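Aln2 (PDB 6P7L) is a noncanonical NTF2-like, SnoaL-type protein from Streptomyces that probably takes part in biosynthesis of the polyketide antibiotic alnumycin. Local coordinates at residues E35-V38 and E39-F43; Q42-A45 and R46-H49. All coordinates share one frame; numbering follows the deposited sequence.

Contact 1: residues E35-V38 and E39-F43; sequences ELYV and EVTQF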
ATOM      1  N   GLU A  35      16.070   8.314   5.730  1.00 12.70           N
ATOM      2  CA  GLU A  35      16.259   7.499   6.925  1.00 15.66           C
ATOM      3  C   GLU A  35      15.005   7.507   7.786  1.00 14.95           C
ATOM      4  O   GLU A  35      14.556   6.453   8.273  1.00 13.68           O
ATOM      5  CB  GLU A  35      17.451   8.018   7.722  1.00 18.07           C
ATOM      6  CG  GLU A  35      18.795   7.846   7.075  1.00 17.48           C
ATOM      7  CD  GLU A  35      19.213   8.975   6.098  1.00 22.83           C
ATOM      8  OE1 GLU A  35      18.453   9.930   5.805  1.00 21.10           O
ATOM      9  OE2 GLU A  35      20.331   8.874   5.586  1.00 27.57           O
ATOM     10  N   LEU A  36      14.422   8.694   7.980  1.00 12.51           N
ATOM     11  CA  LEU A  36      13.200   8.808   8.774  1.00 15.95           C
ATOM     12  C   LEU A  36      12.049   8.086   8.104  1.00 17.29           C
ATOM     13  O   LEU A  36      11.291   7.358   8.756  1.00 12.28           O
ATOM     14  CB  LEU A  36      12.815  10.277   9.010  1.00 15.37           C
ATOM     15  CG  LEU A  36      11.509  10.419   9.799  1.00 17.08           C
ATOM     16  CD1 LEU A  36      11.759   9.818  11.194  1.00 16.36           C
ATOM     17  CD2 LEU A  36      11.071  11.834   9.914  1.00 20.77           C
ATOM     18  N   TYR A  37      11.893   8.279   6.787  1.00 15.42           N
ATOM     19  CA  TYR A  37      10.808   7.608   6.072  1.00 15.75           C
ATOM     20  C   TYR A  37      10.895   6.088   6.223  1.00 12.53           C
ATOM     21  O   TYR A  37       9.901   5.416   6.567  1.00 12.47           O
ATOM     22  CB  TYR A  37      10.836   8.005   4.606  1.00 13.90           C
ATOM     23  CG  TYR A  37       9.668   7.462   3.876  1.00 16.16           C
ATOM     24  CD1 TYR A  37       8.448   8.141   3.900  1.00 17.04           C
ATOM     25  CD2 TYR A  37       9.740   6.255   3.209  1.00 16.37           C
ATOM     26  CE1 TYR A  37       7.359   7.650   3.244  1.00 20.58           C
ATOM     27  CE2 TYR A  37       8.626   5.742   2.552  1.00 17.83           C
ATOM     28  CZ  TYR A  37       7.449   6.462   2.581  1.00 17.38           C
ATOM     29  OH  TYR A  37       6.311   5.988   1.955  1.00 23.11           O
ATOM     30  N   VAL A  38      12.086   5.534   6.002  1.00 12.53           N
ATOM     31  CA  VAL A  38      12.265   4.098   6.150  1.00 14.62           C
ATOM     32  C   VAL A  38      11.946   3.679   7.581  1.00 19.09           C
ATOM     33  O   VAL A  38      11.270   2.671   7.805  1.00 15.99           O
ATOM     34  CB  VAL A  38      13.685   3.697   5.735  1.00 15.18           C
ATOM     35  CG1 VAL A  38      14.007   2.257   6.110  1.00 18.52           C
ATOM     36  CG2 VAL A  38      13.858   3.884   4.224  1.00 19.84           C
ATOM     37  N   GLU A  39      12.421   4.453   8.563  1.00 12.54           N
ATOM     38  CA  GLU A  39      12.184   4.135   9.970  1.00 10.78           C
ATOM     39  C   GLU A  39      10.692   4.088  10.286  1.00 15.05           C
ATOM     40  O   GLU A  39      10.230   3.210  11.035  1.00 13.48           O
ATOM     41  CB  GLU A  39      12.872   5.164  10.851  1.00 11.66           C
ATOM     42  CG  GLU A  39      12.870   4.777  12.311  1.00 16.89           C
ATOM     43  CD  GLU A  39      13.551   5.775  13.195  1.00 25.83           C
ATOM     44  OE1 GLU A  39      13.821   6.930  12.754  1.00 22.68           O
ATOM     45  OE2 GLU A  39      13.833   5.376  14.348  1.00 24.95           O
ATOM     46  N   VAL A  40       9.931   5.041   9.732  1.00 14.93           N
ATOM     47  CA  VAL A  40       8.486   5.085   9.916  1.00 10.87           C
ATOM     48  C   VAL A  40       7.814   3.869   9.282  1.00 14.53           C
ATOM     49  O   VAL A  40       6.941   3.242   9.895  1.00 14.09           O
ATOM     50  CB  VAL A  40       7.920   6.409   9.359  1.00 11.23           C
ATOM     51  CG1 VAL A  40       6.392   6.382   9.298  1.00 14.35           C
ATOM     52  CG2 VAL A  40       8.382   7.590  10.198  1.00 14.38           C
ATOM     53  N   THR A  41       8.209   3.497   8.061  1.00 11.34           N
ATOM     54  CA  THR A  41       7.562   2.334   7.446  1.00 13.60           C
ATOM     55  C   THR A  41       7.790   1.082   8.276  1.00  9.98           C
ATOM     56  O   THR A  41       6.909   0.213   8.364  1.00 13.68           O
ATOM     57  CB  THR A  41       8.042   2.056   6.018  1.00 13.91           C
ATOM     58  OG1 THR A  41       9.384   1.524   6.002  1.00 17.74           O
ATOM     59  CG2 THR A  41       7.948   3.299   5.126  1.00 15.94           C
ATOM     60  N   GLN A  42       8.974   0.958   8.860  1.00 12.46           N
ATOM     61  CA  GLN A  42       9.308  -0.244   9.629  1.00 12.98           C
ATOM     62  C   GLN A  42       8.586  -0.237  10.969  1.00 16.17           C
ATOM     63  O   GLN A  42       8.155  -1.288  11.455  1.00 13.74           O
ATOM     64  CB  GLN A  42      10.826  -0.355   9.818  1.00 15.62           C
ATOM     65  CG  GLN A  42      11.570  -0.484   8.491  1.00 20.65           C
ATOM     66  CD  GLN A  42      11.042  -1.645   7.677  1.00 16.61           C
ATOM     67  OE1 GLN A  42      11.282  -2.812   8.004  1.00 16.53           O
ATOM     68  NE2 GLN A  42      10.210  -1.325   6.683  1.00 15.85           N
ATOM     69  N   PHE A  43       8.472   0.937  11.601  1.00 14.89           N
ATOM     70  CA  PHE A  43       7.692   1.041  12.829  1.00 13.26           C
ATOM     71  C   PHE A  43       6.260   0.557  12.615  1.00 15.14           C
ATOM     72  O   PHE A  43       5.737  -0.251  13.386  1.00 13.48           O
ATOM     73  CB  PHE A  43       7.687   2.486  13.315  1.00 12.68           C
ATOM     74  CG  PHE A  43       6.792   2.712  14.512  1.00 12.87           C
ATOM     75  CD1 PHE A  43       7.207   2.401  15.791  1.00 21.96           C
ATOM     76  CD2 PHE A  43       5.525   3.255  14.329  1.00 12.86           C
ATOM     77  CE1 PHE A  43       6.374   2.633  16.869  1.00 23.70           C
ATOM     78  CE2 PHE A  43       4.693   3.459  15.386  1.00 16.44           C
ATOM     79  CZ  PHE A  43       5.118   3.147  16.663  1.00 20.20           C
TER

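Contact 2: residues Q42-A45 and R46-H49; sequences QFYA and RQMH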
ATOM      1  N   GLN A  42       8.974   0.958   8.860  1.00 12.46           N
ATOM      2  CA  GLN A  42       9.308  -0.244   9.629  1.00 12.98           C
ATOM      3  C   GLN A  42       8.586  -0.237  10.969  1.00 16.17           C
ATOM      4  O   GLN A  42       8.155  -1.288  11.455  1.00 13.74           O
ATOM      5  CB  GLN A  42      10.826  -0.355   9.818  1.00 15.62           C
ATOM      6  CG  GLN A  42      11.570  -0.484   8.491  1.00 20.65           C
ATOM      7  CD  GLN A  42      11.042  -1.645   7.677  1.00 16.61           C
ATOM      8  OE1 GLN A  42      11.282  -2.812   8.004  1.00 16.53           O
ATOM      9  NE2 GLN A  42      10.210  -1.325   6.683  1.00 15.85           N
ATOM     10  N   PHE A  43       8.472   0.937  11.601  1.00 14.89           N
ATOM     11  CA  PHE A  43       7.692   1.041  12.829  1.00 13.26           C
ATOM     12  C   PHE A  43       6.260   0.557  12.615  1.00 15.14           C
ATOM     13  O   PHE A  43       5.737  -0.251  13.386  1.00 13.48           O
ATOM     14  CB  PHE A  43       7.687   2.486  13.315  1.00 12.68           C
ATOM     15  CG  PHE A  43       6.792   2.712  14.512  1.00 12.87           C
ATOM     16  CD1 PHE A  43       7.207   2.401  15.791  1.00 21.96           C
ATOM     17  CD2 PHE A  43       5.525   3.255  14.329  1.00 12.86           C
ATOM     18  CE1 PHE A  43       6.374   2.633  16.869  1.00 23.70           C
ATOM     19  CE2 PHE A  43       4.693   3.459  15.386  1.00 16.44           C
ATOM     20  CZ  PHE A  43       5.118   3.147  16.663  1.00 20.20           C
ATOM     21  N   TYR A  44       5.617   1.037  11.567  1.00 11.29           N
ATOM     22  CA  TYR A  44       4.211   0.711  11.356  1.00 11.75           C
ATOM     23  C   TYR A  44       4.021  -0.749  10.931  1.00 11.81           C
ATOM     24  O   TYR A  44       3.053  -1.403  11.355  1.00 13.03           O
ATOM     25  CB  TYR A  44       3.638   1.640  10.299  1.00 10.53           C
ATOM     26  CG  TYR A  44       3.261   3.012  10.758  1.00 11.66           C
ATOM     27  CD1 TYR A  44       2.520   3.206  11.915  1.00 14.36           C
ATOM     28  CD2 TYR A  44       3.671   4.132  10.059  1.00 17.90           C
ATOM     29  CE1 TYR A  44       2.175   4.478  12.333  1.00 17.56           C
ATOM     30  CE2 TYR A  44       3.300   5.376  10.450  1.00 12.50           C
ATOM     31  CZ  TYR A  44       2.572   5.572  11.578  1.00 11.50           C
ATOM     32  OH  TYR A  44       2.218   6.823  12.005  1.00 13.05           O
ATOM     33  N   ALA A  45       4.936  -1.278  10.110  1.00 12.93           N
ATOM     34  CA  ALA A  45       4.840  -2.677   9.723  1.00 11.84           C
ATOM     35  C   ALA A  45       4.883  -3.556  10.967  1.00 13.35           C
ATOM     36  O   ALA A  45       4.047  -4.460  11.146  1.00 11.84           O
ATOM     37  CB  ALA A  45       5.978  -3.038   8.751  1.00 13.14           C
ATOM     38  N   ARG A  46       5.850  -3.290  11.852  1.00 13.42           N
ATOM     39  CA  ARG A  46       5.971  -4.100  13.063  1.00 15.85           C
ATOM     40  C   ARG A  46       4.795  -3.849  13.996  1.00 13.92           C
ATOM     41  O   ARG A  46       4.267  -4.785  14.622  1.00 15.26           O
ATOM     42  CB  ARG A  46       7.306  -3.799  13.735  1.00 15.18           C
ATOM     43  CG  ARG A  46       8.523  -4.292  12.847  1.00 16.74           C
ATOM     44  CD  ARG A  46       9.859  -4.273  13.490  1.00 35.33           C
ATOM     45  NE  ARG A  46      10.716  -5.290  12.859  1.00 55.93           N
ATOM     46  CZ  ARG A  46      11.448  -5.085  11.766  1.00 56.95           C
ATOM     47  NH1 ARG A  46      11.454  -3.897  11.179  1.00 58.34           N
ATOM     48  NH2 ARG A  46      12.191  -6.061  11.264  1.00 38.63           N
ATOM     49  N   GLN A  47       4.344  -2.602  14.093  1.00 12.83           N
ATOM     50  CA  GLN A  47       3.231  -2.313  14.994  1.00 17.35           C
ATOM     51  C   GLN A  47       1.968  -3.058  14.566  1.00 16.31           C
ATOM     52  O   GLN A  47       1.241  -3.615  15.409  1.00 13.90           O
ATOM     53  CB  GLN A  47       2.964  -0.816  15.031  1.00 17.91           C
ATOM     54  CG  GLN A  47       1.994  -0.366  16.133  1.00 12.38           C
ATOM     55  CD  GLN A  47       1.650   1.095  16.016  1.00 14.78           C
ATOM     56  OE1 GLN A  47       1.148   1.537  14.963  1.00 14.77           O
ATOM     57  NE2 GLN A  47       1.939   1.868  17.064  1.00 13.99           N
ATOM     58  N   MET A  48       1.665  -3.047  13.261  1.00 13.51           N
ATOM     59  CA  MET A  48       0.437  -3.691  12.795  1.00 11.69           C
ATOM     60  C   MET A  48       0.608  -5.215  12.776  1.00 15.57           C
ATOM     61  O   MET A  48      -0.362  -5.951  13.029  1.00 13.16           O
ATOM     62  CB  MET A  48       0.020  -3.197  11.406  1.00 13.45           C
ATOM     63  CG  MET A  48      -0.553  -1.789  11.353  1.00 21.45           C
ATOM     64  SD  MET A  48      -1.964  -1.552  12.480  1.00 26.64           S
ATOM     65  CE  MET A  48      -1.055  -0.837  13.766  1.00 12.08           C
ATOM     66  N   HIS A  49       1.822  -5.716  12.503  1.00 13.56           N
ATOM     67  CA  HIS A  49       2.011  -7.165  12.604  1.00 11.29           C
ATOM     68  C   HIS A  49       1.643  -7.647  13.997  1.00 13.75           C
ATOM     69  O   HIS A  49       0.978  -8.683  14.148  1.00 16.33           O
ATOM     70  CB  HIS A  49       3.439  -7.596  12.287  1.00 12.79           C
ATOM     71  CG  HIS A  49       3.804  -7.497  10.830  1.00 15.76           C
ATOM     72  ND1 HIS A  49       5.002  -7.967  10.335  1.00 15.65           N
ATOM     73  CD2 HIS A  49       3.140  -6.977   9.776  1.00 12.58           C
ATOM     74  CE1 HIS A  49       5.054  -7.756   9.031  1.00 19.14           C
ATOM     75  NE2 HIS A  49       3.944  -7.131   8.668  1.00 15.62           N
TER
HETATM   76  O   HOH W   1      13.562  -3.483   9.811  1.00 36.78           O

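Contact 1: residues E35-V38 and E39-F43
Thr41 folds its hydroxyl back onto the helix one turn earlier, where OG1 donates to Val38 O at 2.9 Å. Val38 O also accepts from Gln42 N at 3.1 Å, so two donors grip this carbonyl. The hydroxyl is placed there by a chi1 of 72°, which sets OG1 between the backbone N and the carbonyl carbon. The same rotation sets Thr41 CG2 against the Tyr37 ring. Thr41 CG2 meets Tyr37 CE2 at 3.6 Å, with the two side chains crossing at about a right angle. On another side of the helix, Leu36 CD1 touches Val40 CG2 at 4.2 Å and lies near the carboxylate of Glu39. Regular i to i+4 backbone bonds run beneath these contacts, such as Val40 N to Leu36 O.

In the second shell, Gln42 NE2 donates to Thr41 OG1 at 3.0 Å. The bond is nearly straight, at 170°, and lies in the amide plane. This amide is itself held by Val108 N and Met106 O of the second subunit. The extended Glu39 chain ends in a salt bridge between OE2 and Arg147 NH1.

Both segments, 35-38 and 39-43, belong to helix 34-52, which lies against the curved sheet of the NTF2-like fold. Leu36 and Val40 pack on strand 98-110, and Val40 also reaches Leu152 of strand 151-161.

Contact 2: residues Q42-A45 and R46-H49
Gln47 N donates to Phe43 O at 2.8 Å, one of the regular alpha-helical backbone bonds that join 42-45 to 46-49. The Gln47 side chain sits beside two aromatic rings. Its CG is anti to the backbone N (chi1 -169°) and the chain runs extended, which brings the amide beside the Tyr44 ring and obliquely across Phe43. Gln47 NE2 lies 3.5 Å from Phe43 CZ. Gln47 OE1 comes to the edge of the Tyr44 ring, 3.7 Å from Tyr44 CD1. Outside partners fix the rotation of this amide: Arg157 NH2 donates to OE1, while Thr62 OG1 and Ser154 OG bond to NE2.

The bond from Arg46 NH1 to Gln42 OE1 is weak, at 3.4 Å and 129°. The amide and guanidinium planes are 74° apart. Gln42 OE1 is held mainly by Val108 N of the second subunit, and Arg46 NH2 by a salt bridge to Glu109 of that subunit. A water donates to Gln42 OE1 at 3.0 Å. Its 2.5 Å approach to Arg46 NH1 is too short to be trusted, so a water bridge is doubtful.

Helix 34-52 here lies across the concave side of the sheet, as in the cone-shaped alpha+beta barrel of the NTF2-like superfamily. Tyr44 points into that interior, where its OH is hydrogen-bonded to Asp143 and Thr118. Met48 packs on Phe103 and Arg157. Its side chain is about 4 Å from a glycerol that probably comes from the crystallisation liquor, though it may mark a pocket.

His49 lays one ring face over Ala45 O, with His49 CD2 3.0 Å from that oxygen. Its NE2 is hydrogen-bonded to Met105 O of the second subunit, and its ring meets Tyr121 there.

How the contacts relate
From the N terminus, the chain enters helix 34-52 and passes through contact 1, then contact 2. Neither closes a loop, since each joins successive turns of this one helix. They do not nest or cross. They overlap at Gln42 and Phe43, and their centres are about 10 Å apart. The centre of contact 1 lies about 15 Å from the centre of the chain, and that of contact 2 is deeper, at about 9 Å. Together they tie the helix to strands 98-110, 133-148 and 151-161. Residues 46-49 also reach helix 56-60. Both contacts touch the second subunit, while contact 1 also touches the third through Tyr37.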